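PDB 5BNF: uncharacterized protein from Sus scrofa, which is porcine CD38, a member of the ADP-ribosyl cyclase family, pairing a mostly helical part with a part built on a parallel beta-sheet. Local coordinates for residues A53-Y58 and W140-K145; V8-I13 and K39-A44; N165-T170 and I210-L215; Y19-V24 and G65-P70. All blocks are in the same frame, centred on the assembly; numbering follows the deposited sequence.

Contact 1 (A53-Y58 and W140-K145); sequences AREEDY and WNLLSK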
loop_
_atom_site.group_PDB
_atom_site.type_symbol
_atom_site.label_atom_id
_atom_site.label_comp_id
_atom_site.label_asym_id
_atom_site.label_seq_id
_atom_site.Cartn_x
_atom_site.Cartn_y
_atom_site.Cartn_z
ATOM N N ALA A 53 -3.475 -16.042 8.043
ATOM C CA ALA A 53 -2.354 -15.303 7.473
ATOM C C ALA A 53 -1.553 -14.504 8.494
ATOM O O ALA A 53 -2.112 -13.842 9.362
ATOM C CB ALA A 53 -2.843 -14.374 6.359
ATOM N N ARG A 54 -0.232 -14.580 8.367
ATOM C CA ARG A 54 0.701 -13.866 9.235
ATOM C C ARG A 54 1.690 -13.124 8.343
ATOM O O ARG A 54 1.951 -13.544 7.214
ATOM C CB ARG A 54 1.465 -14.850 10.127
ATOM C CG ARG A 54 0.856 -15.060 11.503
ATOM C CD ARG A 54 1.225 -16.429 12.064
ATOM N NE ARG A 54 2.641 -16.754 11.908
ATOM C CZ ARG A 54 3.633 -16.110 12.513
ATOM N NH1 ARG A 54 4.880 -16.487 12.297
ATOM N NH2 ARG A 54 3.382 -15.097 13.333
ATOM N N GLU A 55 2.240 -12.028 8.852
ATOM C CA GLU A 55 3.211 -11.235 8.104
ATOM C C GLU A 55 4.342 -12.135 7.615
ATOM O O GLU A 55 4.741 -12.092 6.449
ATOM C CB GLU A 55 3.775 -10.137 9.004
ATOM C CG GLU A 55 3.689 -8.750 8.406
ATOM C CD GLU A 55 4.005 -7.663 9.414
ATOM O OE1 GLU A 55 5.073 -7.737 10.061
ATOM O OE2 GLU A 55 3.182 -6.731 9.558
ATOM N N GLU A 56 4.824 -12.974 8.524
ATOM C CA GLU A 56 5.906 -13.913 8.251
ATOM C C GLU A 56 5.718 -14.764 6.997
ATOM O O GLU A 56 6.690 -15.064 6.304
ATOM C CB GLU A 56 6.099 -14.844 9.451
ATOM C CG GLU A 56 6.633 -14.180 10.722
ATOM C CD GLU A 56 5.741 -13.072 11.250
ATOM O OE1 GLU A 56 4.508 -13.147 11.071
ATOM O OE2 GLU A 56 6.276 -12.128 11.864
ATOM N N ASP A 57 4.482 -15.166 6.710
ATOM C CA ASP A 57 4.226 -15.992 5.535
ATOM C C ASP A 57 4.701 -15.315 4.259
ATOM O O ASP A 57 4.827 -15.963 3.224
ATOM C CB ASP A 57 2.734 -16.316 5.397
ATOM C CG ASP A 57 2.187 -17.088 6.587
ATOM O OD1 ASP A 57 2.897 -17.966 7.111
ATOM O OD2 ASP A 57 1.037 -16.826 6.994
ATOM N N TYR A 58 4.966 -14.015 4.332
ATOM C CA TYR A 58 5.418 -13.280 3.157
ATOM C C TYR A 58 6.901 -12.904 3.175
ATOM O O TYR A 58 7.363 -12.172 2.298
ATOM C CB TYR A 58 4.589 -12.008 2.978
ATOM C CG TYR A 58 3.175 -12.222 2.484
ATOM C CD1 TYR A 58 2.925 -12.793 1.242
ATOM C CD2 TYR A 58 2.086 -11.789 3.238
ATOM C CE1 TYR A 58 1.619 -12.922 0.757
ATOM C CE2 TYR A 58 0.783 -11.914 2.764
ATOM C CZ TYR A 58 0.554 -12.478 1.530
ATOM O OH TYR A 58 -0.745 -12.613 1.083
ATOM N N TRP A 140 -1.169 -6.339 1.883
ATOM C CA TRP A 140 -1.211 -4.893 1.752
ATOM C C TRP A 140 -0.775 -4.148 3.004
ATOM O O TRP A 140 -0.149 -3.095 2.915
ATOM C CB TRP A 140 -2.609 -4.459 1.323
ATOM C CG TRP A 140 -2.911 -4.851 -0.085
ATOM C CD1 TRP A 140 -3.806 -5.786 -0.502
ATOM C CD2 TRP A 140 -2.306 -4.322 -1.265
ATOM N NE1 TRP A 140 -3.800 -5.875 -1.872
ATOM C CE2 TRP A 140 -2.886 -4.983 -2.366
ATOM C CE3 TRP A 140 -1.329 -3.348 -1.501
ATOM C CZ2 TRP A 140 -2.524 -4.706 -3.685
ATOM C CZ3 TRP A 140 -0.968 -3.072 -2.812
ATOM C CH2 TRP A 140 -1.565 -3.747 -3.887
ATOM N N ASN A 141 -1.096 -4.698 4.168
ATOM C CA ASN A 141 -0.717 -4.084 5.431
ATOM C C ASN A 141 0.794 -4.091 5.585
ATOM O O ASN A 141 1.384 -3.111 6.032
ATOM C CB ASN A 141 -1.337 -4.845 6.590
ATOM C CG ASN A 141 -2.073 -3.945 7.539
ATOM O OD1 ASN A 141 -1.469 -3.134 8.245
ATOM N ND2 ASN A 141 -3.395 -4.072 7.559
ATOM N N LEU A 142 1.415 -5.204 5.208
ATOM C CA LEU A 142 2.862 -5.344 5.299
ATOM C C LEU A 142 3.594 -4.506 4.238
ATOM O O LEU A 142 4.613 -3.881 4.522
ATOM C CB LEU A 142 3.248 -6.816 5.147
ATOM C CG LEU A 142 4.739 -7.141 5.078
ATOM C CD1 LEU A 142 5.458 -6.566 6.304
ATOM C CD2 LEU A 142 4.919 -8.649 4.990
ATOM N N LEU A 143 3.068 -4.496 3.020
ATOM C CA LEU A 143 3.673 -3.746 1.933
ATOM C C LEU A 143 3.740 -2.271 2.314
ATOM O O LEU A 143 4.764 -1.612 2.140
ATOM C CB LEU A 143 2.847 -3.908 0.654
ATOM C CG LEU A 143 3.648 -3.614 -0.612
ATOM C CD1 LEU A 143 4.904 -4.481 -0.603
ATOM C CD2 LEU A 143 2.806 -3.887 -1.859
ATOM N N SER A 144 2.635 -1.769 2.853
ATOM C CA SER A 144 2.549 -0.381 3.269
ATOM C C SER A 144 3.558 -0.093 4.361
ATOM O O SER A 144 4.273 0.907 4.308
ATOM C CB SER A 144 1.139 -0.075 3.759
ATOM O OG SER A 144 0.218 -0.141 2.684
ATOM N N LYS A 145 3.628 -0.978 5.348
ATOM C CA LYS A 145 4.569 -0.805 6.442
ATOM C C LYS A 145 5.993 -0.707 5.911
ATOM O O LYS A 145 6.741 0.183 6.298
ATOM C CB LYS A 145 4.474 -1.969 7.424
ATOM C CG LYS A 145 5.486 -1.883 8.548
ATOM C CD LYS A 145 4.800 -1.892 9.899
ATOM C CE LYS A 145 5.359 -2.995 10.782
ATOM N NZ LYS A 145 5.109 -4.352 10.216
#

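Contact 2 (V8-I13 and K39-A44); sequences VDFQEI and KAFTDA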
loop_
_atom_site.group_PDB
_atom_site.type_symbol
_atom_site.label_atom_id
_atom_site.label_comp_id
_atom_site.label_asym_id
_atom_site.label_seq_id
_atom_site.Cartn_x
_atom_site.Cartn_y
_atom_site.Cartn_z
ATOM N N VAL A 8 -9.535 -14.920 -11.107
ATOM C CA VAL A 8 -9.302 -16.023 -12.030
ATOM C C VAL A 8 -7.958 -15.846 -12.721
ATOM O O VAL A 8 -7.557 -14.726 -13.034
ATOM C CB VAL A 8 -10.391 -16.098 -13.112
ATOM C CG1 VAL A 8 -10.096 -17.251 -14.058
ATOM C CG2 VAL A 8 -11.753 -16.280 -12.468
ATOM N N ASP A 9 -7.273 -16.959 -12.963
ATOM C CA ASP A 9 -5.973 -16.932 -13.618
ATOM C C ASP A 9 -4.985 -16.115 -12.810
ATOM O O ASP A 9 -4.032 -15.559 -13.354
ATOM C CB ASP A 9 -6.097 -16.337 -15.018
ATOM C CG ASP A 9 -7.082 -17.092 -15.878
ATOM O OD1 ASP A 9 -7.023 -18.342 -15.890
ATOM O OD2 ASP A 9 -7.913 -16.439 -16.544
ATOM N N PHE A 10 -5.226 -16.050 -11.507
ATOM C CA PHE A 10 -4.378 -15.302 -10.600
ATOM C C PHE A 10 -2.895 -15.509 -10.892
ATOM O O PHE A 10 -2.138 -14.548 -11.012
ATOM C CB PHE A 10 -4.677 -15.710 -9.155
ATOM C CG PHE A 10 -3.787 -15.044 -8.153
ATOM C CD1 PHE A 10 -3.933 -13.693 -7.869
ATOM C CD2 PHE A 10 -2.744 -15.744 -7.556
ATOM C CE1 PHE A 10 -3.047 -13.049 -7.011
ATOM C CE2 PHE A 10 -1.856 -15.105 -6.700
ATOM C CZ PHE A 10 -2.009 -13.754 -6.429
ATOM N N GLN A 11 -2.488 -16.767 -11.007
ATOM C CA GLN A 11 -1.093 -17.103 -11.268
ATOM C C GLN A 11 -0.533 -16.469 -12.534
ATOM O O GLN A 11 0.522 -15.840 -12.511
ATOM C CB GLN A 11 -0.925 -18.618 -11.347
ATOM C CG GLN A 11 -1.167 -19.315 -10.028
ATOM C CD GLN A 11 -2.607 -19.740 -9.842
ATOM O OE1 GLN A 11 -3.528 -19.172 -10.435
ATOM N NE2 GLN A 11 -2.810 -20.744 -8.998
ATOM N N GLU A 12 -1.245 -16.639 -13.637
ATOM C CA GLU A 12 -0.821 -16.100 -14.920
ATOM C C GLU A 12 -0.701 -14.585 -14.857
ATOM O O GLU A 12 0.259 -13.999 -15.366
ATOM C CB GLU A 12 -1.842 -16.479 -15.983
ATOM C CG GLU A 12 -2.534 -17.795 -15.700
ATOM C CD GLU A 12 -3.747 -18.004 -16.572
ATOM O OE1 GLU A 12 -4.503 -18.965 -16.318
ATOM O OE2 GLU A 12 -3.939 -17.202 -17.513
ATOM N N ILE A 13 -1.685 -13.958 -14.225
ATOM C CA ILE A 13 -1.716 -12.511 -14.102
ATOM C C ILE A 13 -0.496 -11.919 -13.409
ATOM O O ILE A 13 0.138 -11.012 -13.949
ATOM C CB ILE A 13 -2.988 -12.049 -13.369
ATOM C CG1 ILE A 13 -4.211 -12.378 -14.228
ATOM C CG2 ILE A 13 -2.911 -10.557 -13.068
ATOM C CD1 ILE A 13 -5.539 -11.862 -13.671
ATOM N N LYS A 39 6.153 -17.923 -7.441
ATOM C CA LYS A 39 6.185 -19.116 -6.611
ATOM C C LYS A 39 6.030 -18.728 -5.148
ATOM O O LYS A 39 5.261 -19.339 -4.412
ATOM C CB LYS A 39 7.511 -19.856 -6.806
ATOM C CG LYS A 39 7.617 -21.147 -6.015
ATOM C CD LYS A 39 6.606 -22.170 -6.501
ATOM C CE LYS A 39 6.698 -23.448 -5.690
ATOM N NZ LYS A 39 5.628 -24.406 -6.085
ATOM N N ALA A 40 6.769 -17.707 -4.734
ATOM C CA ALA A 40 6.723 -17.227 -3.360
ATOM C C ALA A 40 5.346 -16.679 -2.979
ATOM O O ALA A 40 4.824 -16.963 -1.897
ATOM C CB ALA A 40 7.766 -16.161 -3.169
ATOM N N PHE A 41 4.776 -15.881 -3.869
ATOM C CA PHE A 41 3.468 -15.297 -3.642
ATOM C C PHE A 41 2.512 -16.447 -3.348
ATOM O O PHE A 41 1.929 -16.531 -2.268
ATOM C CB PHE A 41 3.005 -14.556 -4.899
ATOM C CG PHE A 41 2.092 -13.389 -4.627
ATOM C CD1 PHE A 41 1.196 -13.410 -3.560
ATOM C CD2 PHE A 41 2.113 -12.277 -5.460
ATOM C CE1 PHE A 41 0.335 -12.335 -3.328
ATOM C CE2 PHE A 41 1.258 -11.197 -5.239
ATOM C CZ PHE A 41 0.366 -11.228 -4.169
ATOM N N THR A 42 2.379 -17.335 -4.328
ATOM C CA THR A 42 1.505 -18.496 -4.242
ATOM C C THR A 42 1.799 -19.401 -3.043
ATOM O O THR A 42 0.885 -19.818 -2.333
ATOM C CB THR A 42 1.603 -19.330 -5.529
ATOM O OG1 THR A 42 1.269 -18.513 -6.656
ATOM C CG2 THR A 42 0.650 -20.499 -5.471
ATOM N N ASP A 43 3.072 -19.704 -2.817
ATOM C CA ASP A 43 3.463 -20.560 -1.703
ATOM C C ASP A 43 3.045 -19.998 -0.361
ATOM O O ASP A 43 2.839 -20.737 0.600
ATOM C CB ASP A 43 4.974 -20.766 -1.704
ATOM C CG ASP A 43 5.424 -21.709 -2.790
ATOM O OD1 ASP A 43 4.585 -22.051 -3.652
ATOM O OD2 ASP A 43 6.609 -22.107 -2.787
ATOM N N ALA A 44 2.918 -18.681 -0.308
ATOM C CA ALA A 44 2.550 -17.991 0.915
ATOM C C ALA A 44 1.128 -18.236 1.413
ATOM O O ALA A 44 0.874 -18.136 2.614
ATOM C CB ALA A 44 2.773 -16.490 0.732
#

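Contact 3 (N165-T170 and I210-L215); sequences NAFDKT and INELQL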
loop_
_atom_site.group_PDB
_atom_site.type_symbol
_atom_site.label_atom_id
_atom_site.label_comp_id
_atom_site.label_asym_id
_atom_site.label_seq_id
_atom_site.Cartn_x
_atom_site.Cartn_y
_atom_site.Cartn_z
ATOM N N ASN A 165 -13.186 14.605 7.147
ATOM C CA ASN A 165 -11.902 14.329 7.781
ATOM C C ASN A 165 -10.895 13.709 6.826
ATOM O O ASN A 165 -10.713 12.492 6.806
ATOM C CB ASN A 165 -12.113 13.400 8.971
ATOM C CG ASN A 165 -12.921 14.050 10.071
ATOM O OD1 ASN A 165 -13.776 13.416 10.683
ATOM N ND2 ASN A 165 -12.646 15.325 10.334
ATOM N N ALA A 166 -10.240 14.558 6.043
ATOM C CA ALA A 166 -9.250 14.120 5.067
ATOM C C ALA A 166 -8.223 13.159 5.655
ATOM O O ALA A 166 -7.803 12.219 4.993
ATOM C CB ALA A 166 -8.551 15.330 4.465
ATOM N N PHE A 167 -7.812 13.401 6.893
ATOM C CA PHE A 167 -6.841 12.529 7.537
ATOM C C PHE A 167 -7.565 11.621 8.515
ATOM O O PHE A 167 -8.071 12.073 9.538
ATOM C CB PHE A 167 -5.777 13.341 8.275
ATOM C CG PHE A 167 -4.854 12.504 9.108
ATOM C CD1 PHE A 167 -3.850 11.753 8.516
ATOM C CD2 PHE A 167 -5.031 12.411 10.488
ATOM C CE1 PHE A 167 -3.038 10.916 9.285
ATOM C CE2 PHE A 167 -4.230 11.584 11.257
ATOM C CZ PHE A 167 -3.232 10.832 10.655
ATOM N N ASP A 168 -7.597 10.335 8.196
ATOM C CA ASP A 168 -8.283 9.355 9.022
ATOM C C ASP A 168 -7.312 8.512 9.854
ATOM O O ASP A 168 -6.436 7.853 9.301
ATOM C CB ASP A 168 -9.105 8.442 8.115
ATOM C CG ASP A 168 -10.011 7.507 8.885
ATOM O OD1 ASP A 168 -9.715 7.206 10.061
ATOM O OD2 ASP A 168 -11.018 7.058 8.302
ATOM N N LYS A 169 -7.479 8.521 11.176
ATOM C CA LYS A 169 -6.619 7.739 12.069
ATOM C C LYS A 169 -6.869 6.242 11.981
ATOM O O LYS A 169 -6.113 5.464 12.548
ATOM C CB LYS A 169 -6.798 8.163 13.531
ATOM C CG LYS A 169 -5.695 9.059 14.087
ATOM C CD LYS A 169 -5.949 9.344 15.561
ATOM C CE LYS A 169 -5.027 10.417 16.123
ATOM N NZ LYS A 169 -3.605 9.993 16.221
ATOM N N THR A 170 -7.929 5.832 11.290
ATOM C CA THR A 170 -8.227 4.402 11.155
ATOM C C THR A 170 -7.836 3.844 9.786
ATOM O O THR A 170 -7.908 2.637 9.567
ATOM C CB THR A 170 -9.729 4.092 11.369
ATOM O OG1 THR A 170 -10.487 4.591 10.260
ATOM C CG2 THR A 170 -10.235 4.732 12.644
ATOM N N ILE A 210 -6.273 17.417 10.121
ATOM C CA ILE A 210 -4.893 17.597 9.710
ATOM C C ILE A 210 -4.013 17.935 10.899
ATOM O O ILE A 210 -2.823 17.653 10.894
ATOM C CB ILE A 210 -4.803 18.680 8.614
ATOM C CG1 ILE A 210 -5.289 18.076 7.293
ATOM C CG2 ILE A 210 -3.376 19.196 8.465
ATOM C CD1 ILE A 210 -6.036 19.039 6.415
ATOM N N ASN A 211 -4.601 18.532 11.927
ATOM C CA ASN A 211 -3.839 18.853 13.118
ATOM C C ASN A 211 -3.480 17.540 13.817
ATOM O O ASN A 211 -2.445 17.442 14.470
ATOM C CB ASN A 211 -4.646 19.741 14.059
ATOM C CG ASN A 211 -3.904 20.033 15.347
ATOM O OD1 ASN A 211 -2.951 20.802 15.362
ATOM N ND2 ASN A 211 -4.328 19.398 16.433
ATOM N N GLU A 212 -4.324 16.526 13.668
ATOM C CA GLU A 212 -4.032 15.242 14.289
ATOM C C GLU A 212 -2.796 14.650 13.641
ATOM O O GLU A 212 -1.972 14.029 14.317
ATOM C CB GLU A 212 -5.199 14.272 14.132
ATOM C CG GLU A 212 -6.434 14.667 14.885
ATOM C CD GLU A 212 -7.526 13.627 14.769
ATOM O OE1 GLU A 212 -7.931 13.317 13.626
ATOM O OE2 GLU A 212 -7.974 13.125 15.820
ATOM N N LEU A 213 -2.672 14.851 12.330
ATOM C CA LEU A 213 -1.524 14.349 11.580
ATOM C C LEU A 213 -0.274 15.116 11.988
ATOM O O LEU A 213 0.789 14.534 12.211
ATOM C CB LEU A 213 -1.752 14.503 10.069
ATOM C CG LEU A 213 -0.543 14.250 9.157
ATOM C CD1 LEU A 213 0.038 12.865 9.423
ATOM C CD2 LEU A 213 -0.965 14.381 7.685
ATOM N N GLN A 214 -0.408 16.430 12.077
ATOM C CA GLN A 214 0.701 17.282 12.469
ATOM C C GLN A 214 1.271 16.879 13.839
ATOM O O GLN A 214 2.484 16.753 13.999
ATOM C CB GLN A 214 0.235 18.735 12.484
ATOM C CG GLN A 214 1.101 19.662 13.324
ATOM C CD GLN A 214 1.728 20.768 12.511
ATOM O OE1 GLN A 214 1.034 21.527 11.835
ATOM N NE2 GLN A 214 3.050 20.867 12.572
ATOM N N LEU A 215 0.406 16.669 14.826
ATOM C CA LEU A 215 0.883 16.284 16.157
ATOM C C LEU A 215 1.646 14.970 16.110
ATOM O O LEU A 215 2.635 14.794 16.812
ATOM C CB LEU A 215 -0.286 16.192 17.137
ATOM C CG LEU A 215 -0.623 17.466 17.926
ATOM C CD1 LEU A 215 -0.423 18.723 17.085
ATOM C CD2 LEU A 215 -2.052 17.362 18.406
HETATM O O HOH W 1 -2.444 12.695 16.547
#

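Contact 4 (Y19-V24 and G65-P70); sequences YTYIRV and GHQTVP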
loop_
_atom_site.group_PDB
_atom_site.type_symbol
_atom_site.label_atom_id
_atom_site.label_comp_id
_atom_site.label_asym_id
_atom_site.label_seq_id
_atom_site.Cartn_x
_atom_site.Cartn_y
_atom_site.Cartn_z
ATOM N N TYR A 19 6.909 -9.513 -15.073
ATOM C CA TYR A 19 7.839 -9.312 -16.172
ATOM C C TYR A 19 7.676 -7.922 -16.754
ATOM O O TYR A 19 8.641 -7.167 -16.839
ATOM C CB TYR A 19 7.650 -10.383 -17.253
ATOM C CG TYR A 19 8.368 -11.677 -16.927
ATOM C CD1 TYR A 19 9.726 -11.677 -16.612
ATOM C CD2 TYR A 19 7.692 -12.894 -16.919
ATOM C CE1 TYR A 19 10.396 -12.854 -16.294
ATOM C CE2 TYR A 19 8.354 -14.082 -16.602
ATOM C CZ TYR A 19 9.707 -14.054 -16.289
ATOM O OH TYR A 19 10.374 -15.218 -15.970
ATOM N N THR A 20 6.454 -7.572 -17.133
ATOM C CA THR A 20 6.202 -6.254 -17.696
ATOM C C THR A 20 6.824 -5.153 -16.833
ATOM O O THR A 20 7.197 -4.093 -17.338
ATOM C CB THR A 20 4.699 -5.988 -17.825
ATOM O OG1 THR A 20 4.121 -6.958 -18.704
ATOM C CG2 THR A 20 4.450 -4.601 -18.385
ATOM N N TYR A 21 6.945 -5.413 -15.535
ATOM C CA TYR A 21 7.514 -4.433 -14.618
ATOM C C TYR A 21 9.036 -4.336 -14.709
ATOM O O TYR A 21 9.582 -3.239 -14.801
ATOM C CB TYR A 21 7.126 -4.758 -13.168
ATOM C CG TYR A 21 7.489 -3.661 -12.184
ATOM C CD1 TYR A 21 6.695 -2.524 -12.050
ATOM C CD2 TYR A 21 8.637 -3.752 -11.400
ATOM C CE1 TYR A 21 7.036 -1.502 -11.151
ATOM C CE2 TYR A 21 8.986 -2.736 -10.502
ATOM C CZ TYR A 21 8.179 -1.620 -10.384
ATOM O OH TYR A 21 8.504 -0.638 -9.482
ATOM N N ILE A 22 9.718 -5.478 -14.687
ATOM C CA ILE A 22 11.177 -5.488 -14.723
ATOM C C ILE A 22 11.834 -5.293 -16.083
ATOM O O ILE A 22 13.059 -5.197 -16.169
ATOM C CB ILE A 22 11.745 -6.781 -14.127
ATOM C CG1 ILE A 22 11.298 -7.982 -14.963
ATOM C CG2 ILE A 22 11.302 -6.916 -12.686
ATOM C CD1 ILE A 22 12.079 -9.251 -14.668
ATOM N N ARG A 23 11.042 -5.240 -17.144
ATOM C CA ARG A 23 11.610 -5.051 -18.468
ATOM C C ARG A 23 11.173 -3.734 -19.070
ATOM O O ARG A 23 11.803 -3.229 -20.001
ATOM C CB ARG A 23 11.192 -6.192 -19.390
ATOM C CG ARG A 23 11.832 -7.532 -19.063
ATOM C CD ARG A 23 10.787 -8.626 -19.130
ATOM N NE ARG A 23 11.355 -9.964 -19.232
ATOM C CZ ARG A 23 10.786 -10.943 -19.926
ATOM N NH1 ARG A 23 9.647 -10.714 -20.570
ATOM N NH2 ARG A 23 11.348 -12.143 -19.985
ATOM N N VAL A 24 10.100 -3.172 -18.530
ATOM C CA VAL A 24 9.575 -1.925 -19.057
ATOM C C VAL A 24 9.343 -0.835 -18.019
ATOM O O VAL A 24 9.897 0.258 -18.127
ATOM C CB VAL A 24 8.259 -2.182 -19.793
ATOM C CG1 VAL A 24 7.871 -0.962 -20.599
ATOM C CG2 VAL A 24 8.400 -3.408 -20.676
ATOM N N GLY A 65 11.120 -9.408 -3.587
ATOM C CA GLY A 65 10.516 -8.268 -4.254
ATOM C C GLY A 65 10.897 -6.920 -3.671
ATOM O O GLY A 65 10.330 -5.893 -4.047
ATOM N N HIS A 66 11.854 -6.908 -2.752
ATOM C CA HIS A 66 12.268 -5.653 -2.152
ATOM C C HIS A 66 12.845 -4.693 -3.183
ATOM O O HIS A 66 13.487 -5.106 -4.147
ATOM C CB HIS A 66 13.303 -5.889 -1.051
ATOM C CG HIS A 66 13.861 -4.622 -0.482
ATOM N ND1 HIS A 66 14.718 -3.805 -1.188
ATOM C CD2 HIS A 66 13.642 -4.001 0.702
ATOM C CE1 HIS A 66 15.000 -2.736 -0.466
ATOM N NE2 HIS A 66 14.359 -2.830 0.686
ATOM N N GLN A 67 12.607 -3.405 -2.963
ATOM C CA GLN A 67 13.100 -2.362 -3.850
ATOM C C GLN A 67 12.989 -1.023 -3.128
ATOM O O GLN A 67 11.904 -0.643 -2.697
ATOM C CB GLN A 67 12.267 -2.332 -5.139
ATOM C CG GLN A 67 11.342 -1.129 -5.267
ATOM C CD GLN A 67 10.405 -1.225 -6.452
ATOM O OE1 GLN A 67 9.625 -2.171 -6.565
ATOM N NE2 GLN A 67 10.469 -0.239 -7.338
ATOM N N THR A 68 14.102 -0.312 -2.972
ATOM C CA THR A 68 14.032 0.983 -2.309
ATOM C C THR A 68 13.937 2.093 -3.340
ATOM O O THR A 68 14.799 2.248 -4.200
ATOM C CB THR A 68 15.232 1.234 -1.389
ATOM O OG1 THR A 68 15.129 0.394 -0.231
ATOM C CG2 THR A 68 15.262 2.695 -0.942
ATOM N N VAL A 69 12.858 2.854 -3.245
ATOM C CA VAL A 69 12.591 3.953 -4.157
ATOM C C VAL A 69 13.440 5.185 -3.840
ATOM O O VAL A 69 13.940 5.341 -2.728
ATOM C CB VAL A 69 11.070 4.308 -4.123
ATOM C CG1 VAL A 69 10.423 3.691 -2.890
ATOM C CG2 VAL A 69 10.862 5.818 -4.100
ATOM N N PRO A 70 13.636 6.062 -4.837
ATOM C CA PRO A 70 14.427 7.279 -4.644
ATOM C C PRO A 70 13.857 8.134 -3.525
ATOM O O PRO A 70 12.645 8.163 -3.311
ATOM C CB PRO A 70 14.313 7.977 -5.992
ATOM C CG PRO A 70 14.252 6.836 -6.943
ATOM C CD PRO A 70 13.286 5.894 -6.259
#

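Contact 1 (A53-Y58 and W140-K145)
In the helical part of this ADP-ribosyl cyclase fold, E55 and Y58, from the short 3-10 turn that leads into helix 59-64, pack against L142 and K145 on helix 135-149. The backbones come closest where E55 faces L142, with their CA atoms 6.5 Å apart. E55 lies over the leucine: its CG sits 3.5 Å from L142 CD1 and is nearly as close to CD2, so the methylene rests across both branches of the fork. L142 offers that fork because its CG stands anti to the backbone N (chi1 174°). Beyond CG the glutamate runs extended and carries its carboxylate past the methyls to K145, one helical turn further on. There K145 NZ meets E55 OE2 at 3.1 Å, a salt bridge whose hydrogen bond is weak; the lysine chain bends at chi2, chi3 and chi4 and approaches the glutamate at about a right angle. At the end of the turn Y58 adds an apolar touch, its CB 3.9 Å from L142 CD2. The phenol OH is hydrogen-bonded to F135 O and W111 NE1, and M62 of helix 59-64 also touches L142. E55 thus joins the two segments twice, by its aliphatic part on a buried leucine and by its charge on a partly exposed lysine, and the weak geometry of the bond suggests that attraction between charges counts for more than a directed N-H.

Contact 2 (V8-I13 and K39-A44)
F10 and F41 form the aromatic part of this contact, a T-shaped (edge-to-face) pair. The ring planes stand at 87° to each other and the centroids lie 5.5 Å apart. F10 supplies the edge: its CZ points at the centre of the F41 face, 4.0 Å above that plane, and lies 4.1 Å from F41 CE1. Both phenylalanines have the trans chi1 setting (177° for F10, -151° for F41), which brings the two rings together between helix 10-25 and helix 34-45. These are the first two helices of the chain, part of the helical portion of the ADP-ribosyl cyclase fold, and the pair lies at the start of one and well along the other. The aromatic cluster continues past the two segments, since W111 meets both rings, edge-to-face with F41, while F139 meets F41 with its plane only moderately tilted. The remaining interaction is looser van der Waals packing nearer the surface, at the closest backbone approach, where Q11 CA and T42 CA are 7.6 Å apart. Here Q11 CG comes to 4.2 Å from T42 OG1, a hydroxyl already hydrogen-bonded to K38 O one turn earlier in its own helix.

Contact 3 (N165-T170 and I210-L215)
The irregular segment 165-170 passes helix 208-219 most closely at F167 and I210, whose CA atoms are 5.8 Å apart. It belongs to the loop between strand 153-160 and helix 172-180, in the part of the ADP-ribosyl cyclase fold built on a parallel sheet. F167 makes the main contact through one face of its ring. L213 CB stands over the middle of that face, 3.6 Å from the centroid and 5° off the ring normal, a CH-pi contact. CD1 of the same leucine lies above the ring's margin on that face, 3.6 Å from F167 CE1, so the branched side chain lies across the ring. A chi1 of 172° swings the F167 ring away from its own backbone N and lays it against the helix. E212 CB comes in obliquely, 4.1 Å from F167 CE2. D168 begins an Asx turn, its OD1 accepting from T170 N and also from T170 OG1, both on one face of the carboxylate. Beside the apolar patch, K169 CE passes E212 OE2 at 4.0 Å, but K169 NZ and E212 OE2 are 5.4 Å apart, so any attraction acts without direct contact. K169 NZ donates instead to a water 3.0 Å away, which in turn donates to E212 O at 2.6 Å.

Contact 4 (Y19-V24 and G65-P70)
Y21 and Q67 reach toward each other from opposite directions, the phenol from helix 10-25 and the amide from the loop after helix 59-64. They meet at their polar ends. Q67 NE2 donates to Y21 OH across 2.9 Å with an N-H...O angle of 166°, and the hydroxyl oxygen lies just 1° out of the amide plane, so the N-H is aimed almost squarely at it. The ring and amide planes are nevertheless turned 60° apart. The amide therefore does not stack on the phenol, and its OE1 stays obliquely placed, 4.0 Å from Y21 CE2. A chi1 of -171° sends the phenol out from its helix toward the loop, while the glutamine chain runs straight beyond CG to carry its amide to the hydroxyl. Each polar end has a further partner: Y21 OH is hydrogen-bonded to N99 O, and Q67 OE1 accepts from L101 N. These bonds restrain rotation of the amide and tie Q67 to the first residue of helix 101-106 and Y21 to N99 just ahead of it. Y104 of that helix also meets the Y21 ring. The contact thus joins helix 10-25 to the connection from helix 59-64 to strand 75-77, with helix 101-106 alongside.

Overall arrangement
Contacts 1, 2 and 4 gather in the helical part of the chain, with centres 16 to 19 Å apart, whereas contact 3 lies in the sheet-based part. Contacts 1 and 2 touch directly: A44 CB is 3.3 Å from D57 O and 3.7 Å from Y58 CD1. W111 and F139 extend this join, since both meet Y58 of contact 1 and F41 of contact 2. Contacts 2 and 4 share helix 10-25, yet their nearest atoms remain about 7 Å apart. Contact 3 comes nearest to contact 1, with centres 24 Å and nearest atoms about 8 Å apart and no touch; its centre is about 36 Å from that of contact 2 and 31 Å from that of contact 4, on the opposite side of the chain's centre from both.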